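Local coordinates for N-acetylglucosamine-6-phosphate deacetylase (Thermotoga maritima, PDB 1O12), which probably removes the acetyl group from N-acetylglucosamine-6-phosphate as a metal-dependent hydrolase of the NagA family, at residues 19-27 and 321-331; 32-42 and 344-353. All coordinates share one frame; numbering follows the deposited sequence.

Contact 1. Residues 19-27 and 321-331; sequences LIVDPIDGE and SITELAKVSSY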
# COMPACT_ATOMS: atom_id res chain seq x y z
N LEU A 19 -24.60 -7.31 23.25
CA LEU A 19 -23.42 -6.54 22.94
C LEU A 19 -23.85 -5.71 21.73
O LEU A 19 -23.80 -6.19 20.61
CB LEU A 19 -22.28 -7.46 22.53
CG LEU A 19 -20.90 -6.85 22.76
CD1 LEU A 19 -19.84 -7.76 22.08
CD2 LEU A 19 -20.83 -5.46 22.21
N ILE A 20 -24.29 -4.48 21.98
CA ILE A 20 -24.72 -3.56 20.92
C ILE A 20 -23.52 -3.03 20.14
O ILE A 20 -22.54 -2.57 20.73
CB ILE A 20 -25.46 -2.36 21.52
CG1 ILE A 20 -26.63 -2.85 22.36
CG2 ILE A 20 -25.90 -1.40 20.39
CD1 ILE A 20 -27.14 -1.77 23.35
N VAL A 21 -23.60 -3.07 18.82
CA VAL A 21 -22.49 -2.59 18.03
C VAL A 21 -22.91 -1.57 17.02
O VAL A 21 -23.61 -1.89 16.07
CB VAL A 21 -21.82 -3.75 17.28
CG1 VAL A 21 -20.58 -3.26 16.61
CG2 VAL A 21 -21.52 -4.90 18.23
N ASP A 22 -22.48 -0.33 17.23
CA ASP A 22 -22.74 0.78 16.33
C ASP A 22 -21.38 1.24 15.75
O ASP A 22 -20.39 1.37 16.48
CB ASP A 22 -23.44 1.93 17.08
CG ASP A 22 -23.86 3.06 16.15
OD1 ASP A 22 -24.81 2.88 15.38
OD2 ASP A 22 -23.23 4.14 16.18
N PRO A 23 -21.32 1.50 14.45
CA PRO A 23 -20.12 1.94 13.74
C PRO A 23 -19.57 3.24 14.29
O PRO A 23 -18.39 3.52 14.16
CB PRO A 23 -20.60 2.18 12.32
CG PRO A 23 -21.90 1.43 12.23
CD PRO A 23 -22.50 1.59 13.58
N ILE A 24 -20.43 4.05 14.89
CA ILE A 24 -20.00 5.34 15.39
C ILE A 24 -19.90 5.47 16.90
O ILE A 24 -18.94 6.02 17.42
CB ILE A 24 -20.92 6.45 14.84
CG1 ILE A 24 -20.71 6.59 13.33
CG2 ILE A 24 -20.62 7.79 15.50
CD1 ILE A 24 -21.68 7.55 12.68
N ASP A 25 -20.89 4.94 17.60
CA ASP A 25 -20.90 5.02 19.03
C ASP A 25 -20.11 3.90 19.70
O ASP A 25 -19.98 3.87 20.91
CB ASP A 25 -22.36 5.05 19.54
CG ASP A 25 -23.11 6.28 19.05
OD1 ASP A 25 -22.50 7.38 18.98
OD2 ASP A 25 -24.32 6.16 18.73
N GLY A 26 -19.58 2.97 18.92
CA GLY A 26 -18.81 1.89 19.54
C GLY A 26 -19.65 0.70 19.95
O GLY A 26 -20.82 0.58 19.55
N GLU A 27 -19.06 -0.20 20.74
CA GLU A 27 -19.74 -1.39 21.20
C GLU A 27 -19.96 -1.37 22.71
O GLU A 27 -19.08 -0.99 23.45
CB GLU A 27 -18.97 -2.64 20.79
CG GLU A 27 -17.52 -2.50 21.05
CD GLU A 27 -16.72 -3.48 20.25
OE1 GLU A 27 -16.62 -4.64 20.68
OE2 GLU A 27 -16.22 -3.09 19.18
N SER A 321 -11.95 -4.95 15.42
CA SER A 321 -13.00 -5.01 16.44
C SER A 321 -14.37 -5.20 15.77
O SER A 321 -14.49 -5.01 14.56
CB SER A 321 -13.03 -3.71 17.22
OG SER A 321 -13.47 -2.65 16.38
N ILE A 322 -15.38 -5.57 16.57
CA ILE A 322 -16.72 -5.75 16.04
C ILE A 322 -17.26 -4.41 15.61
O ILE A 322 -18.12 -4.34 14.76
CB ILE A 322 -17.66 -6.38 17.04
CG1 ILE A 322 -17.06 -7.70 17.53
CG2 ILE A 322 -18.99 -6.70 16.36
CD1 ILE A 322 -18.07 -8.64 18.21
N THR A 323 -16.75 -3.33 16.18
CA THR A 323 -17.17 -2.00 15.75
C THR A 323 -16.67 -1.72 14.32
O THR A 323 -17.35 -1.09 13.53
CB THR A 323 -16.60 -0.90 16.64
OG1 THR A 323 -17.29 -0.89 17.90
CG2 THR A 323 -16.74 0.43 15.96
N GLU A 324 -15.47 -2.19 13.99
CA GLU A 324 -14.94 -1.97 12.66
C GLU A 324 -15.61 -2.86 11.62
O GLU A 324 -15.71 -2.47 10.44
CB GLU A 324 -13.44 -2.25 12.63
CG GLU A 324 -12.58 -1.23 13.36
CD GLU A 324 -11.21 -1.80 13.63
OE1 GLU A 324 -11.16 -2.77 14.42
OE2 GLU A 324 -10.21 -1.33 13.05
N LEU A 325 -16.03 -4.04 12.06
CA LEU A 325 -16.70 -5.01 11.20
C LEU A 325 -18.06 -4.46 10.81
O LEU A 325 -18.58 -4.83 9.76
CB LEU A 325 -16.91 -6.33 11.92
CG LEU A 325 -15.86 -7.43 11.79
CD1 LEU A 325 -16.35 -8.65 12.59
CD2 LEU A 325 -15.63 -7.78 10.33
N ALA A 326 -18.64 -3.61 11.65
CA ALA A 326 -19.92 -3.02 11.32
C ALA A 326 -19.75 -2.03 10.15
O ALA A 326 -20.67 -1.85 9.33
CB ALA A 326 -20.50 -2.30 12.52
N LYS A 327 -18.59 -1.39 10.08
CA LYS A 327 -18.40 -0.41 9.02
C LYS A 327 -18.23 -1.12 7.69
O LYS A 327 -18.86 -0.75 6.70
CB LYS A 327 -17.19 0.45 9.31
CG LYS A 327 -17.31 1.24 10.58
CD LYS A 327 -16.07 2.10 10.74
CE LYS A 327 -16.22 3.10 11.85
NZ LYS A 327 -15.10 4.08 11.78
N VAL A 328 -17.41 -2.16 7.69
CA VAL A 328 -17.16 -2.91 6.48
C VAL A 328 -18.32 -3.81 6.06
O VAL A 328 -18.45 -4.11 4.87
CB VAL A 328 -15.87 -3.77 6.59
CG1 VAL A 328 -14.70 -2.87 6.98
CG2 VAL A 328 -16.04 -4.93 7.60
N SER A 329 -19.16 -4.21 7.00
CA SER A 329 -20.27 -5.08 6.64
C SER A 329 -21.58 -4.35 6.36
O SER A 329 -22.47 -4.93 5.77
CB SER A 329 -20.51 -6.17 7.69
OG SER A 329 -20.91 -5.59 8.91
N SER A 330 -21.71 -3.09 6.76
CA SER A 330 -22.95 -2.38 6.44
C SER A 330 -22.86 -0.85 6.37
O SER A 330 -23.27 -0.26 5.39
CB SER A 330 -24.08 -2.77 7.42
OG SER A 330 -23.98 -2.09 8.67
N TYR A 331 -22.32 -0.22 7.41
CA TYR A 331 -22.25 1.23 7.43
C TYR A 331 -21.57 1.88 6.22
O TYR A 331 -22.11 2.84 5.66
CB TYR A 331 -21.57 1.70 8.73
CG TYR A 331 -21.54 3.20 8.86
CD1 TYR A 331 -22.73 3.93 9.00
CD2 TYR A 331 -20.34 3.89 8.82
CE1 TYR A 331 -22.72 5.32 9.09
CE2 TYR A 331 -20.31 5.29 8.91
CZ TYR A 331 -21.50 5.99 9.05
OH TYR A 331 -21.47 7.35 9.13
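Thr323 and Glu27 make the polar join: OG1 of Thr323 donates to OE2 of Glu27 at 2.8 Å, meeting that oxygen on its anti side and 20° out of the carboxylate plane. The same OE2 takes a second bond, weak and bent, from the backbone N of Thr323. The Glu27 side chain leaves the strand through the space between its own N and carbonyl carbon (chi1 45°) and then runs extended to the first turn of helix 322-336. There its charge would probably be favoured by the helix's N-terminal end. With an alanine in place of Glu27, the Thr323 hydroxyl is likely to lose this acceptor, and the helix start this carboxylate. Ser321, the N-cap, forms a capping box with Glu324 of the first turn, its OG accepting from Glu324 N.

The contact lays the strand pair 18-22 and 26-35, with its connecting turn, against a helix of the amidohydrolase region. The axes of strand 19-22 and helix segment 322-331 come within 7.5 Å, their directions 49° apart. In the loop, Asp22 OD2 accepts from Ile24 N, an Asx turn, and from Asp25 N, an Asx motif, while OD1 is salt-bridged to Arg344.

Packing spreads outward from here. Val21 carries its CG1 anti to its own N, over the Ile322 carbonyl, and its CG2 sits 3.6 Å from Ile322 CG2, the two side chains crossing nearly at right angles. Pro23 fills the next position along the helix: its CG lies 4.0 Å from Ala326 CB and 3.5 Å from Tyr331 CB, and its CB rests 3.8 Å from CG of the extended Lys327. At the more open margin Ile24 reaches the far end of the tyrosine, CD1 lying 3.6 Å from Tyr331 OH.

Contact 2. Residues 32-42 and 344-353; sequences VEIEEGKIVKV and RIAEGTRADL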
# COMPACT_ATOMS: atom_id res chain seq x y z
N VAL A 32 -32.00 -2.60 23.11
CA VAL A 32 -32.43 -1.80 21.96
C VAL A 32 -33.95 -1.94 21.85
O VAL A 32 -34.51 -3.04 21.96
CB VAL A 32 -31.75 -2.24 20.62
CG1 VAL A 32 -32.30 -1.41 19.45
CG2 VAL A 32 -30.25 -2.08 20.71
N GLU A 33 -34.61 -0.81 21.64
CA GLU A 33 -36.06 -0.75 21.53
C GLU A 33 -36.52 -0.40 20.13
O GLU A 33 -36.14 0.64 19.57
CB GLU A 33 -36.59 0.28 22.51
CG GLU A 33 -37.91 -0.07 23.15
CD GLU A 33 -38.24 0.88 24.30
OE1 GLU A 33 -38.48 2.09 24.04
OE2 GLU A 33 -38.25 0.42 25.47
N ILE A 34 -37.36 -1.27 19.58
CA ILE A 34 -37.91 -1.16 18.24
C ILE A 34 -39.41 -0.92 18.22
O ILE A 34 -40.18 -1.70 18.77
CB ILE A 34 -37.65 -2.43 17.46
CG1 ILE A 34 -36.15 -2.78 17.55
CG2 ILE A 34 -38.12 -2.26 16.05
CD1 ILE A 34 -35.78 -4.03 16.82
N GLU A 35 -39.81 0.17 17.57
CA GLU A 35 -41.21 0.57 17.43
C GLU A 35 -41.54 0.64 15.93
O GLU A 35 -41.04 1.50 15.20
CB GLU A 35 -41.44 1.93 18.11
CG GLU A 35 -42.91 2.44 18.18
CD GLU A 35 -43.10 3.61 19.18
OE1 GLU A 35 -42.43 4.66 19.02
OE2 GLU A 35 -43.93 3.48 20.12
N GLU A 36 -42.36 -0.30 15.47
CA GLU A 36 -42.75 -0.37 14.07
C GLU A 36 -41.58 -0.02 13.14
O GLU A 36 -41.51 1.07 12.57
CB GLU A 36 -43.94 0.56 13.79
CG GLU A 36 -44.77 0.12 12.59
CD GLU A 36 -46.00 0.99 12.36
OE1 GLU A 36 -45.83 2.21 12.09
OE2 GLU A 36 -47.14 0.45 12.44
N GLY A 37 -40.65 -0.96 13.03
CA GLY A 37 -39.49 -0.80 12.16
C GLY A 37 -38.52 0.32 12.42
O GLY A 37 -37.63 0.58 11.61
N LYS A 38 -38.67 0.99 13.55
CA LYS A 38 -37.79 2.09 13.86
C LYS A 38 -37.19 1.91 15.25
O LYS A 38 -37.89 1.59 16.20
CB LYS A 38 -38.59 3.38 13.78
CG LYS A 38 -37.83 4.67 13.99
CD LYS A 38 -38.79 5.86 13.81
CE LYS A 38 -38.26 7.15 14.44
NZ LYS A 38 -37.95 6.99 15.92
N ILE A 39 -35.89 2.08 15.36
CA ILE A 39 -35.21 1.98 16.64
C ILE A 39 -35.54 3.27 17.39
O ILE A 39 -35.21 4.36 16.93
CB ILE A 39 -33.69 1.88 16.44
CG1 ILE A 39 -33.37 0.58 15.71
CG2 ILE A 39 -32.98 1.97 17.76
CD1 ILE A 39 -31.97 0.56 15.13
N VAL A 40 -36.22 3.14 18.53
CA VAL A 40 -36.60 4.31 19.31
C VAL A 40 -35.82 4.45 20.60
O VAL A 40 -35.91 5.48 21.27
CB VAL A 40 -38.11 4.30 19.69
CG1 VAL A 40 -38.95 4.63 18.49
CG2 VAL A 40 -38.50 2.92 20.27
N LYS A 41 -35.06 3.44 20.98
CA LYS A 41 -34.30 3.57 22.22
C LYS A 41 -33.11 2.62 22.28
O LYS A 41 -33.24 1.41 22.05
CB LYS A 41 -35.23 3.33 23.43
CG LYS A 41 -34.80 4.04 24.70
CD LYS A 41 -34.75 3.09 25.91
CE LYS A 41 -36.11 2.47 26.20
NZ LYS A 41 -36.05 1.33 27.19
N VAL A 42 -31.95 3.19 22.57
CA VAL A 42 -30.73 2.41 22.69
C VAL A 42 -30.22 2.70 24.11
O VAL A 42 -29.70 3.79 24.37
CB VAL A 42 -29.67 2.87 21.67
CG1 VAL A 42 -28.46 1.99 21.74
CG2 VAL A 42 -30.24 2.83 20.29
N ARG A 344 -26.91 1.48 11.24
CA ARG A 344 -26.73 2.02 12.57
C ARG A 344 -27.68 1.36 13.56
O ARG A 344 -28.68 0.75 13.17
CB ARG A 344 -27.02 3.53 12.57
CG ARG A 344 -26.11 4.38 11.68
CD ARG A 344 -24.72 4.47 12.28
NE ARG A 344 -24.69 5.04 13.63
CZ ARG A 344 -24.96 6.32 13.95
NH1 ARG A 344 -25.30 7.19 13.00
NH2 ARG A 344 -24.85 6.73 15.22
N ILE A 345 -27.32 1.47 14.83
CA ILE A 345 -28.13 1.02 15.93
C ILE A 345 -28.12 2.25 16.81
O ILE A 345 -27.39 2.32 17.79
CB ILE A 345 -27.55 -0.14 16.77
CG1 ILE A 345 -27.42 -1.41 15.92
CG2 ILE A 345 -28.51 -0.41 17.95
CD1 ILE A 345 -27.04 -2.66 16.74
N ALA A 346 -28.91 3.23 16.40
CA ALA A 346 -29.04 4.50 17.10
C ALA A 346 -30.50 4.98 17.02
O ALA A 346 -31.22 4.70 16.06
CB ALA A 346 -28.10 5.54 16.46
N GLU A 347 -30.94 5.70 18.02
CA GLU A 347 -32.29 6.22 18.03
C GLU A 347 -32.63 7.05 16.80
O GLU A 347 -31.87 7.93 16.40
CB GLU A 347 -32.51 7.02 19.31
CG GLU A 347 -32.75 6.10 20.48
CD GLU A 347 -32.62 6.78 21.82
OE1 GLU A 347 -32.96 7.99 21.89
OE2 GLU A 347 -32.19 6.09 22.79
N GLY A 348 -33.76 6.72 16.18
CA GLY A 348 -34.21 7.43 15.00
C GLY A 348 -34.00 6.73 13.68
O GLY A 348 -34.52 7.16 12.66
N THR A 349 -33.24 5.64 13.69
CA THR A 349 -32.96 4.93 12.45
C THR A 349 -33.80 3.65 12.23
O THR A 349 -34.51 3.19 13.13
CB THR A 349 -31.47 4.58 12.39
OG1 THR A 349 -31.17 3.59 13.39
CG2 THR A 349 -30.62 5.82 12.65
N ARG A 350 -33.71 3.10 11.03
CA ARG A 350 -34.44 1.89 10.69
C ARG A 350 -33.95 0.64 11.42
O ARG A 350 -32.74 0.40 11.55
CB ARG A 350 -34.37 1.63 9.18
CG ARG A 350 -34.79 2.82 8.33
CD ARG A 350 -36.29 3.07 8.37
NE ARG A 350 -37.01 2.38 7.29
CZ ARG A 350 -36.88 2.63 5.98
NH1 ARG A 350 -36.04 3.57 5.52
NH2 ARG A 350 -37.61 1.93 5.11
N ALA A 351 -34.90 -0.17 11.88
CA ALA A 351 -34.54 -1.38 12.59
C ALA A 351 -34.15 -2.57 11.68
O ALA A 351 -34.85 -3.57 11.64
CB ALA A 351 -35.64 -1.79 13.55
N ASP A 352 -33.06 -2.43 10.93
CA ASP A 352 -32.57 -3.56 10.13
C ASP A 352 -31.40 -4.04 11.00
O ASP A 352 -30.38 -3.35 11.15
CB ASP A 352 -32.09 -3.12 8.74
CG ASP A 352 -33.26 -2.75 7.79
OD1 ASP A 352 -34.43 -3.04 8.14
OD2 ASP A 352 -33.00 -2.18 6.70
N LEU A 353 -31.57 -5.21 11.62
CA LEU A 353 -30.56 -5.71 12.54
C LEU A 353 -30.25 -7.18 12.40
O LEU A 353 -31.04 -7.94 11.85
CB LEU A 353 -31.02 -5.47 13.96
CG LEU A 353 -31.50 -4.07 14.35
CD1 LEU A 353 -32.49 -4.18 15.50
CD2 LEU A 353 -30.29 -3.22 14.71
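Glu347 pairs with a strand through its side chain: its OE2 accepts from Val42 N at 2.9 Å, on the anti lone pair and nearly straight (169°). The carboxylate gets there because the chain runs extended beyond CG, passing over the Val40-Lys41 backbone with CG 3.3 Å from Val40 O. Lys41 lies alongside, pointing the same way, but its NZ goes to Glu33.

From here the loop follows the hairpin by backbone bonds. Gly348 N donates to Ile39 O, Ile39 N to Thr349 O at 2.8 Å, and Ala351 N to Gly37 O. Lys38 and Arg350 form the single beta bridge.

Beneath these bonds Ile39 packs into the loop, burying more surface than any other residue here. Its CD1 lies 3.6 Å from Thr349 OG1, the two side chains running side by side, and its CG1 is 3.9 Å from Ala351 CB. Ile34 meets Leu353 tip to tip, CD1 to CD1 at 3.5 Å, and Val32 crosses Ile345 at about a right angle.

The loop turns by a type II turn, Ala346 to Thr349, and the hairpin by a type I' turn, Glu35 to Lys38, with a classic bulge where Val40 and Lys41 face Glu33. This hairpin probably belongs to the small beta domain that accompanies the barrel in many amidohydrolases, with the late loop 344-353 docked along strand 38-44.

Overall arrangement
Following the chain from its N terminus, residues 19-27 and then 32-42 build neighbouring strands of the small beta region, 26-35 serving both contacts. The chain then runs through most of the TIM-barrel-type amidohydrolase region before returning: helix 322-336 closes contact 1 across 293 intervening residues, and the loop 344-353 closes contact 2 across 301. Because the segments alternate, the two loops cross, neither enclosing the other. Their centres lie about 15 Å apart, and they touch directly: Ile345 N probably donates to Asp22 OD1, and Ile345 CD1 packs on Val21 O. Together they tie the N-terminal strands to the late helix and the loop that follows it, away from the metal site.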